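Local coordinates for uncharacterized tRNA/rRNA methyltransferase HI_0380 (Haemophilus influenzae, PDB 3ILK), which probably methylates tRNA or rRNA using S-adenosyl-L-methionine, as a member of the TrmH family of SPOUT-type RNA methyltransferases, at residues E191-S196 / K235-T240; D66-A71 / L126-H131; D181-F186 / A216-N221. All blocks are in the same frame, centred on the assembly; numbering follows the deposited sequence.

Interaction 1 (E191-S196 / K235-T240)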
loop_
_atom_site.group_PDB
_atom_site.type_symbol
_atom_site.label_atom_id
_atom_site.label_comp_id
_atom_site.label_asym_id
_atom_site.label_seq_id
_atom_site.Cartn_x
_atom_site.Cartn_y
_atom_site.Cartn_z
ATOM N N GLU A 191 -33.982 -3.986 -21.508
ATOM C CA GLU A 191 -34.379 -4.461 -22.849
ATOM C C GLU A 191 -35.307 -3.502 -23.574
ATOM O O GLU A 191 -34.984 -3.024 -24.673
ATOM C CB GLU A 191 -35.110 -5.794 -22.798
ATOM C CG GLU A 191 -34.506 -6.868 -21.928
ATOM C CD GLU A 191 -35.238 -8.193 -22.061
ATOM O OE1 GLU A 191 -35.725 -8.499 -23.182
ATOM O OE2 GLU A 191 -35.324 -8.927 -21.042
ATOM N N ARG A 192 -36.478 -3.269 -22.977
ATOM C CA ARG A 192 -37.429 -2.292 -23.498
ATOM C C ARG A 192 -36.761 -0.959 -23.899
ATOM O O ARG A 192 -36.955 -0.470 -25.019
ATOM C CB ARG A 192 -38.569 -2.034 -22.506
ATOM C CG ARG A 192 -39.588 -1.045 -23.085
ATOM C CD ARG A 192 -40.803 -0.841 -22.221
ATOM N NE ARG A 192 -40.642 0.296 -21.319
ATOM C CZ ARG A 192 -40.639 0.190 -19.999
ATOM N NH1 ARG A 192 -40.786 -1.005 -19.435
ATOM N NH2 ARG A 192 -40.501 1.273 -19.243
ATOM N N ILE A 193 -35.980 -0.383 -22.988
ATOM C CA ILE A 193 -35.351 0.927 -23.239
ATOM C C ILE A 193 -34.366 0.876 -24.417
ATOM O O ILE A 193 -34.381 1.730 -25.311
ATOM C CB ILE A 193 -34.699 1.505 -21.936
ATOM C CG1 ILE A 193 -35.782 2.027 -20.967
ATOM C CG2 ILE A 193 -33.622 2.577 -22.241
ATOM C CD1 ILE A 193 -36.671 3.177 -21.528
ATOM N N TYR A 194 -33.530 -0.153 -24.427
ATOM C CA TYR A 194 -32.507 -0.263 -25.450
ATOM C C TYR A 194 -33.020 -0.779 -26.793
ATOM O O TYR A 194 -32.384 -0.565 -27.824
ATOM C CB TYR A 194 -31.269 -0.981 -24.904
ATOM C CG TYR A 194 -30.497 -0.034 -24.003
ATOM C CD1 TYR A 194 -29.490 0.780 -24.524
ATOM C CD2 TYR A 194 -30.807 0.087 -22.647
ATOM C CE1 TYR A 194 -28.796 1.680 -23.708
ATOM C CE2 TYR A 194 -30.126 0.991 -21.830
ATOM C CZ TYR A 194 -29.112 1.776 -22.367
ATOM O OH TYR A 194 -28.444 2.662 -21.558
ATOM N N GLN A 195 -34.189 -1.414 -26.774
ATOM C CA GLN A 195 -34.940 -1.689 -27.994
ATOM C C GLN A 195 -35.629 -0.424 -28.494
ATOM O O GLN A 195 -35.792 -0.229 -29.694
ATOM C CB GLN A 195 -35.989 -2.770 -27.755
ATOM C CG GLN A 195 -35.421 -4.162 -27.716
ATOM C CD GLN A 195 -36.443 -5.199 -28.089
ATOM O OE1 GLN A 195 -37.338 -5.526 -27.301
ATOM N NE2 GLN A 195 -36.322 -5.733 -29.300
ATOM N N SER A 196 -36.052 0.418 -27.557
ATOM C CA SER A 196 -36.699 1.680 -27.872
ATOM C C SER A 196 -35.699 2.573 -28.591
ATOM O O SER A 196 -36.053 3.290 -29.530
ATOM C CB SER A 196 -37.197 2.347 -26.586
ATOM O OG SER A 196 -37.991 3.485 -26.858
ATOM N N LYS A 235 -36.958 9.218 -19.485
ATOM C CA LYS A 235 -37.435 10.602 -19.478
ATOM C C LYS A 235 -37.024 11.330 -20.761
ATOM O O LYS A 235 -37.836 12.027 -21.375
ATOM C CB LYS A 235 -36.931 11.355 -18.239
ATOM C CG LYS A 235 -37.478 10.815 -16.913
ATOM C CD LYS A 235 -36.960 11.560 -15.654
ATOM C CE LYS A 235 -35.528 11.160 -15.250
ATOM N NZ LYS A 235 -34.491 12.019 -15.965
ATOM N N ARG A 236 -35.771 11.141 -21.170
ATOM C CA ARG A 236 -35.253 11.736 -22.409
ATOM C C ARG A 236 -35.954 11.224 -23.681
ATOM O O ARG A 236 -36.340 12.023 -24.537
ATOM C CB ARG A 236 -33.739 11.523 -22.520
ATOM C CG ARG A 236 -32.865 12.764 -22.283
ATOM C CD ARG A 236 -33.392 14.022 -22.932
ATOM N NE ARG A 236 -32.313 14.764 -23.578
ATOM C CZ ARG A 236 -31.366 15.440 -22.936
ATOM N NH1 ARG A 236 -31.354 15.494 -21.604
ATOM N NH2 ARG A 236 -30.432 16.070 -23.637
ATOM N N ILE A 237 -36.083 9.900 -23.806
ATOM C CA ILE A 237 -36.856 9.256 -24.886
ATOM C C ILE A 237 -38.262 9.855 -24.950
ATOM O O ILE A 237 -38.742 10.234 -26.026
ATOM C CB ILE A 237 -37.002 7.707 -24.691
ATOM C CG1 ILE A 237 -35.645 6.998 -24.725
ATOM C CG2 ILE A 237 -37.952 7.102 -25.750
ATOM C CD1 ILE A 237 -35.698 5.539 -24.271
ATOM N N ASP A 238 -38.901 9.939 -23.781
ATOM C CA ASP A 238 -40.293 10.379 -23.668
ATOM C C ASP A 238 -40.459 11.863 -23.965
ATOM O O ASP A 238 -41.579 12.354 -24.147
ATOM C CB ASP A 238 -40.858 10.021 -22.289
ATOM C CG ASP A 238 -41.039 8.511 -22.103
ATOM O OD1 ASP A 238 -41.430 7.818 -23.072
ATOM O OD2 ASP A 238 -40.789 8.018 -20.983
ATOM N N LEU A 239 -39.328 12.561 -24.039
ATOM C CA LEU A 239 -39.308 13.984 -24.311
ATOM C C LEU A 239 -39.100 14.275 -25.806
ATOM O O LEU A 239 -39.448 15.361 -26.279
ATOM C CB LEU A 239 -38.222 14.653 -23.465
ATOM C CG LEU A 239 -38.607 15.958 -22.761
ATOM C CD1 LEU A 239 -39.347 15.689 -21.451
ATOM C CD2 LEU A 239 -37.364 16.793 -22.514
ATOM N N THR A 240 -38.549 13.305 -26.542
ATOM C CA THR A 240 -38.272 13.457 -27.984
ATOM C C THR A 240 -39.518 13.225 -28.834
ATOM O O THR A 240 -39.833 14.018 -29.723
ATOM C CB THR A 240 -37.164 12.480 -28.459
ATOM O OG1 THR A 240 -35.960 12.710 -27.715
ATOM C CG2 THR A 240 -36.878 12.637 -29.953
#
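Ile193 and Ile237 meet through their terminal methyls, CD1 of Ile193 lying 3.7 Å from CD1 of Ile237, with the two side chains set at a slant to one another. The CG2 branch of Ile193 takes a looser part, 4.1 Å from the same Ile237 CD1. One turn further along, Ser196 turns its hydroxyl to the other branch of Ile237: Ser196 OG is 3.8 Å from Ile237 CG2 and 4.0 Å from Ile237 CD1. These are van der Waals contacts, and no hydrogen bond joins the two segments.

Ile237 therefore works as a fork. Its CG2 is anti to the backbone N and faces the serine, while CG1 lies anti to the carbonyl carbon and, through an extended second torsion (chi2 169°), carries CD1 out to Ile193. Ile193 folds its own CG1-CD1 arm instead (chi2 -61°).

The contact ties the end of helix 180-197 to the C-terminal part of helix 220-240, the first and last of the three C-terminal helices, a region that stands apart from the parallel sheet of the methyltransferase domain. Ile193 also packs on Val233 and on Glu234 of the same helix. At the margin Arg192 forms a salt bridge with Glu234.

On the backbone of helix 220-240, the Thr240 hydroxyl donates to Arg236 O (OG1 to O 3.3 Å), which also accepts Leu239 N from the opposite face of the carbonyl plane. The second subunit also packs here: its Arg236 on Ile237, its Leu197 on Arg236, and the Thr240 residues of the two chains touch.

Interaction 2 (D66-A71 / L126-H131)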
loop_
_atom_site.group_PDB
_atom_site.type_symbol
_atom_site.label_atom_id
_atom_site.label_comp_id
_atom_site.label_asym_id
_atom_site.label_seq_id
_atom_site.Cartn_x
_atom_site.Cartn_y
_atom_site.Cartn_z
ATOM N N ASP A 66 21.068 -9.693 30.405
ATOM C CA ASP A 66 22.326 -10.289 30.029
ATOM C C ASP A 66 22.163 -11.605 29.253
ATOM O O ASP A 66 23.143 -12.163 28.825
ATOM C CB ASP A 66 23.124 -10.585 31.320
ATOM C CG ASP A 66 24.592 -10.526 31.098
ATOM O OD1 ASP A 66 24.986 -9.942 30.059
ATOM O OD2 ASP A 66 25.366 -11.017 31.964
ATOM N N SER A 67 20.936 -12.117 29.095
ATOM C CA SER A 67 20.765 -13.431 28.494
ATOM C C SER A 67 19.462 -13.496 27.663
ATOM O O SER A 67 18.504 -12.696 27.865
ATOM C CB SER A 67 20.731 -14.511 29.590
ATOM O OG SER A 67 19.401 -14.746 30.076
ATOM N N PHE A 68 19.438 -14.477 26.758
ATOM C CA PHE A 68 18.415 -14.583 25.763
ATOM C C PHE A 68 17.234 -15.123 26.571
ATOM O O PHE A 68 16.131 -14.657 26.419
ATOM C CB PHE A 68 18.894 -15.558 24.645
ATOM C CG PHE A 68 17.834 -15.947 23.668
ATOM C CD1 PHE A 68 16.877 -16.930 24.003
ATOM C CD2 PHE A 68 17.764 -15.340 22.419
ATOM C CE1 PHE A 68 15.901 -17.282 23.131
ATOM C CE2 PHE A 68 16.762 -15.696 21.484
ATOM C CZ PHE A 68 15.803 -16.668 21.862
ATOM N N ASP A 69 17.515 -16.085 27.459
ATOM C CA ASP A 69 16.500 -16.654 28.351
ATOM C C ASP A 69 15.746 -15.604 29.161
ATOM O O ASP A 69 14.507 -15.619 29.205
ATOM C CB ASP A 69 17.131 -17.722 29.277
ATOM C CG ASP A 69 17.366 -19.027 28.549
ATOM O OD1 ASP A 69 17.122 -19.067 27.331
ATOM O OD2 ASP A 69 17.797 -20.014 29.171
ATOM N N GLU A 70 16.464 -14.666 29.762
ATOM C CA GLU A 70 15.786 -13.579 30.473
ATOM C C GLU A 70 15.003 -12.712 29.468
ATOM O O GLU A 70 13.826 -12.368 29.725
ATOM C CB GLU A 70 16.769 -12.744 31.305
ATOM C CG GLU A 70 17.248 -13.491 32.516
ATOM C CD GLU A 70 18.547 -12.930 33.067
ATOM O OE1 GLU A 70 18.577 -12.629 34.271
ATOM O OE2 GLU A 70 19.542 -12.818 32.308
ATOM N N ALA A 71 15.624 -12.436 28.307
ATOM C CA ALA A 71 15.002 -11.554 27.309
ATOM C C ALA A 71 13.641 -12.062 26.855
ATOM O O ALA A 71 12.802 -11.272 26.508
ATOM C CB ALA A 71 15.912 -11.306 26.110
ATOM N N LEU A 126 17.263 -22.565 18.196
ATOM C CA LEU A 126 16.471 -23.712 18.679
ATOM C C LEU A 126 15.397 -23.201 19.638
ATOM O O LEU A 126 14.301 -23.756 19.715
ATOM C CB LEU A 126 17.361 -24.787 19.359
ATOM C CG LEU A 126 16.672 -26.019 20.003
ATOM C CD1 LEU A 126 15.886 -26.823 18.990
ATOM C CD2 LEU A 126 17.692 -26.932 20.749
ATOM N N LYS A 127 15.682 -22.109 20.337
ATOM C CA LYS A 127 14.677 -21.584 21.245
ATOM C C LYS A 127 13.574 -20.734 20.588
ATOM O O LYS A 127 12.604 -20.392 21.266
ATOM C CB LYS A 127 15.326 -20.888 22.432
ATOM C CG LYS A 127 16.106 -21.839 23.358
ATOM C CD LYS A 127 17.022 -21.029 24.297
ATOM C CE LYS A 127 17.514 -21.870 25.486
ATOM N NZ LYS A 127 18.626 -21.124 26.157
ATOM N N CYS A 128 13.658 -20.487 19.279
ATOM C CA CYS A 128 12.566 -19.842 18.558
ATOM C C CYS A 128 11.579 -20.838 17.952
ATOM O O CYS A 128 12.003 -21.819 17.362
ATOM C CB CYS A 128 13.096 -19.029 17.433
ATOM S SG CYS A 128 14.229 -17.776 18.052
ATOM N N HIS A 129 10.285 -20.502 17.961
ATOM C CA HIS A 129 9.265 -21.448 17.414
ATOM C C HIS A 129 9.270 -21.233 15.897
ATOM O O HIS A 129 9.131 -22.182 15.143
ATOM C CB HIS A 129 7.903 -21.149 18.017
ATOM C CG HIS A 129 7.870 -21.355 19.501
ATOM N ND1 HIS A 129 7.566 -22.579 20.082
ATOM C CD2 HIS A 129 8.175 -20.519 20.522
ATOM C CE1 HIS A 129 7.669 -22.477 21.397
ATOM N NE2 HIS A 129 8.037 -21.241 21.689
ATOM N N TYR A 130 9.526 -19.990 15.458
ATOM C CA TYR A 130 9.536 -19.724 14.021
ATOM C C TYR A 130 10.684 -18.793 13.733
ATOM O O TYR A 130 11.216 -18.124 14.658
ATOM C CB TYR A 130 8.179 -19.190 13.421
ATOM C CG TYR A 130 6.989 -20.121 13.650
ATOM C CD1 TYR A 130 6.191 -19.960 14.781
ATOM C CD2 TYR A 130 6.669 -21.159 12.743
ATOM C CE1 TYR A 130 5.111 -20.799 15.030
ATOM C CE2 TYR A 130 5.580 -22.027 12.983
ATOM C CZ TYR A 130 4.813 -21.831 14.126
ATOM O OH TYR A 130 3.738 -22.631 14.394
ATOM N N HIS A 131 11.128 -18.815 12.481
ATOM C CA HIS A 131 12.293 -18.003 12.098
ATOM C C HIS A 131 11.877 -17.090 11.000
ATOM O O HIS A 131 11.364 -17.550 9.969
ATOM C CB HIS A 131 13.447 -18.887 11.697
ATOM C CG HIS A 131 13.815 -19.866 12.776
ATOM N ND1 HIS A 131 13.262 -21.128 12.855
ATOM C CD2 HIS A 131 14.571 -19.726 13.878
ATOM C CE1 HIS A 131 13.714 -21.739 13.931
ATOM N NE2 HIS A 131 14.513 -20.909 14.569
#
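Phe68 and Asp69 open the short helix 68-71 and meet Lys127 and Cys128 within the alpha/beta domain of the SPOUT family, whose members have a trefoil-knotted fold. The contact joins the helix after strand 63-65 to the loop before strand 130-132, strands far apart in the sheet order. Ser67 is the N-cap of helix 68-71, its OG accepting from Glu70 N (3.0 Å, 168° at the hydrogen) and donating to Glu70 OE2.

Phe68 has CG anti to its backbone N (chi1 170°), which places the ring beside Lys127 and Cys128. There CE1 lies 3.7 Å from Lys127 CB, and the Cys128 sulfur sits at the ring edge, with SG 4.3 Å from Phe68 CZ. Ring and lysine chain run past each other in opposite directions. The side chain of Phe68 lies about 8 Å from Gly114 and that of Cys128 about 8 Å from the side chain of Ser82; Gly114 and Ser82 probably bind S-adenosyl-L-methionine.

Asp69 receives the far end of Lys127, whose extended chain crosses it at about a right angle. The ammonium group is shared with Glu123. In the salt bridge, Lys127 NZ stands 2.8 Å from Asp69 OD1, on the syn side and 22° out of the carboxylate plane.

Interaction 3 (D181-F186 / A216-N221)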
loop_
_atom_site.group_PDB
_atom_site.type_symbol
_atom_site.label_atom_id
_atom_site.label_comp_id
_atom_site.label_asym_id
_atom_site.label_seq_id
_atom_site.Cartn_x
_atom_site.Cartn_y
_atom_site.Cartn_z
ATOM N N ASP A 181 -37.199 -11.080 -8.504
ATOM C CA ASP A 181 -38.116 -10.258 -9.289
ATOM C C ASP A 181 -37.562 -8.826 -9.510
ATOM O O ASP A 181 -37.724 -8.202 -10.570
ATOM C CB ASP A 181 -39.512 -10.309 -8.664
ATOM C CG ASP A 181 -39.591 -9.667 -7.279
ATOM O OD1 ASP A 181 -39.098 -10.235 -6.281
ATOM O OD2 ASP A 181 -40.250 -8.623 -7.179
ATOM N N GLN A 182 -36.866 -8.291 -8.531
ATOM C CA GLN A 182 -36.335 -6.950 -8.742
ATOM C C GLN A 182 -35.365 -6.930 -9.914
ATOM O O GLN A 182 -35.513 -6.106 -10.840
ATOM C CB GLN A 182 -35.735 -6.413 -7.467
ATOM C CG GLN A 182 -36.774 -5.819 -6.567
ATOM C CD GLN A 182 -36.354 -5.768 -5.124
ATOM O OE1 GLN A 182 -35.362 -6.370 -4.744
ATOM N NE2 GLN A 182 -37.119 -5.069 -4.311
ATOM N N LEU A 183 -34.427 -7.879 -9.927
ATOM C CA LEU A 183 -33.396 -7.952 -10.985
ATOM C C LEU A 183 -34.042 -8.267 -12.336
ATOM O O LEU A 183 -33.692 -7.715 -13.385
ATOM C CB LEU A 183 -32.403 -9.070 -10.683
ATOM C CG LEU A 183 -31.399 -8.998 -9.543
ATOM C CD1 LEU A 183 -30.680 -10.349 -9.429
ATOM C CD2 LEU A 183 -30.325 -7.914 -9.815
ATOM N N ALA A 184 -35.021 -9.150 -12.300
ATOM C CA ALA A 184 -35.711 -9.523 -13.499
ATOM C C ALA A 184 -36.394 -8.293 -14.054
ATOM O O ALA A 184 -36.288 -8.024 -15.246
ATOM C CB ALA A 184 -36.764 -10.664 -13.199
ATOM N N TYR A 185 -37.062 -7.527 -13.196
ATOM C CA TYR A 185 -37.732 -6.326 -13.656
ATOM C C TYR A 185 -36.713 -5.449 -14.370
ATOM O O TYR A 185 -37.003 -4.884 -15.428
ATOM C CB TYR A 185 -38.344 -5.545 -12.494
ATOM C CG TYR A 185 -39.075 -4.306 -12.962
ATOM C CD1 TYR A 185 -40.463 -4.326 -13.068
ATOM C CD2 TYR A 185 -38.372 -3.106 -13.326
ATOM C CE1 TYR A 185 -41.165 -3.246 -13.501
ATOM C CE2 TYR A 185 -39.074 -2.002 -13.770
ATOM C CZ TYR A 185 -40.486 -2.094 -13.849
ATOM O OH TYR A 185 -41.281 -1.057 -14.250
ATOM N N PHE A 186 -35.522 -5.357 -13.781
ATOM C CA PHE A 186 -34.393 -4.511 -14.306
ATOM C C PHE A 186 -33.943 -4.961 -15.693
ATOM O O PHE A 186 -33.455 -4.152 -16.499
ATOM C CB PHE A 186 -33.179 -4.623 -13.368
ATOM C CG PHE A 186 -31.862 -4.033 -13.949
ATOM C CD1 PHE A 186 -31.798 -2.725 -14.315
ATOM C CD2 PHE A 186 -30.719 -4.829 -14.116
ATOM C CE1 PHE A 186 -30.603 -2.174 -14.828
ATOM C CE2 PHE A 186 -29.558 -4.314 -14.648
ATOM C CZ PHE A 186 -29.482 -2.984 -14.983
ATOM N N ALA A 216 -21.687 -10.327 -11.335
ATOM C CA ALA A 216 -21.484 -9.196 -10.418
ATOM C C ALA A 216 -22.081 -9.433 -9.020
ATOM O O ALA A 216 -21.438 -9.118 -8.004
ATOM C CB ALA A 216 -22.055 -7.915 -11.024
ATOM N N LYS A 217 -23.289 -10.011 -8.996
ATOM C CA LYS A 217 -24.133 -10.111 -7.800
ATOM C C LYS A 217 -24.417 -8.678 -7.313
ATOM O O LYS A 217 -23.750 -8.143 -6.416
ATOM C CB LYS A 217 -23.487 -10.981 -6.715
ATOM C CG LYS A 217 -24.512 -11.893 -5.976
ATOM C CD LYS A 217 -24.238 -12.064 -4.467
ATOM C CE LYS A 217 -22.797 -12.509 -4.174
ATOM N NZ LYS A 217 -22.513 -12.660 -2.708
ATOM N N LEU A 218 -25.384 -8.041 -7.959
ATOM C CA LEU A 218 -25.684 -6.644 -7.699
ATOM C C LEU A 218 -26.134 -6.430 -6.259
ATOM O O LEU A 218 -26.971 -7.186 -5.739
ATOM C CB LEU A 218 -26.825 -6.183 -8.626
ATOM C CG LEU A 218 -26.510 -6.154 -10.125
ATOM C CD1 LEU A 218 -27.738 -5.711 -10.899
ATOM C CD2 LEU A 218 -25.378 -5.206 -10.391
ATOM N N GLU A 219 -25.600 -5.395 -5.611
ATOM C CA GLU A 219 -26.218 -4.956 -4.364
ATOM C C GLU A 219 -27.536 -4.195 -4.673
ATOM O O GLU A 219 -27.719 -3.679 -5.786
ATOM C CB GLU A 219 -25.247 -4.137 -3.525
ATOM C CG GLU A 219 -24.133 -4.982 -2.899
ATOM C CD GLU A 219 -22.940 -4.156 -2.423
ATOM O OE1 GLU A 219 -23.118 -2.967 -2.094
ATOM O OE2 GLU A 219 -21.814 -4.695 -2.376
ATOM N N LYS A 220 -28.437 -4.133 -3.695
ATOM C CA LYS A 220 -29.724 -3.440 -3.877
ATOM C C LYS A 220 -29.525 -1.958 -4.206
ATOM O O LYS A 220 -30.230 -1.415 -5.061
ATOM C CB LYS A 220 -30.642 -3.627 -2.666
ATOM C CG LYS A 220 -32.058 -3.008 -2.808
ATOM C CD LYS A 220 -32.853 -3.500 -4.038
ATOM C CE LYS A 220 -34.130 -2.645 -4.267
ATOM N NZ LYS A 220 -35.071 -2.701 -3.090
ATOM N N ASN A 221 -28.539 -1.324 -3.570
ATOM C CA ASN A 221 -28.246 0.071 -3.863
ATOM C C ASN A 221 -27.620 0.270 -5.254
ATOM O O ASN A 221 -27.939 1.241 -5.930
ATOM C CB ASN A 221 -27.451 0.756 -2.743
ATOM C CG ASN A 221 -25.981 0.520 -2.851
ATOM O OD1 ASN A 221 -25.204 1.453 -3.099
ATOM N ND2 ASN A 221 -25.567 -0.742 -2.680
#
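Leu183 CD2 presses against Leu218 CD1 at 3.6 Å, one methyl branch from each leucine, and the side chains cross at a slant. Leu218 has CG anti to its carbonyl carbon (chi1 -66°) with an extended second torsion, which places CD1 against Leu183 CD2. Leu183 adopts nearly the same shape; although its CB does not point at the loop, its CD2 tip reaches Leu218 and also comes within 4.1 Å of Leu218 CB. The ring of Phe186 adds a looser touch, its CE2 lying 4.4 Å from the same Leu218 CD1.

A polar pair borders these apolar groups. Gln182 extends its chain beyond CG, while Lys220 starts with CG anti to the backbone N and bends at chi2 (56°) and chi4 (-60°); its chain crosses that of Gln182 at about a right angle, with CE and NZ near the amide. Gln182 NE2 and Lys220 NZ are 3.4 Å apart, but both are donors and no bond forms; Gln182 OE1 instead accepts from Thr179 N.

Positive phi at Lys217 ends helix 204-216, and Glu219 stands at the N-cap position of helix 220-240, so Leu218 projects from the connection between two helices. Tyr214 flanks Leu183, Tyr213 flanks Leu218, and Phe186 continues onto Leu223 and Leu226; Leu212 of the second subunit covers Leu218, placing the contact where helices 180-197, 204-216 and 220-240 meet the dimer partner.

Interactions 1 and 3 both clamp helix 180-197 to the region of helix 220-240, with centres about 20 Å apart, and both touch the second subunit. Their segments alternate along the chain. Interaction 1 holds the far end through buried isoleucine packing; interaction 3 lies by the turn between helices, where buried Leu218 and Phe186 meet the partly exposed Leu183, beside a polar pair. Interaction 2 belongs to the sheet domain, its centre about 74 Å from that of interaction 1 and 57 Å from that of interaction 3. It touches no other chain, and it alone has a salt bridge between its segments, on the solvent-exposed margin of a partly buried contact round Phe68.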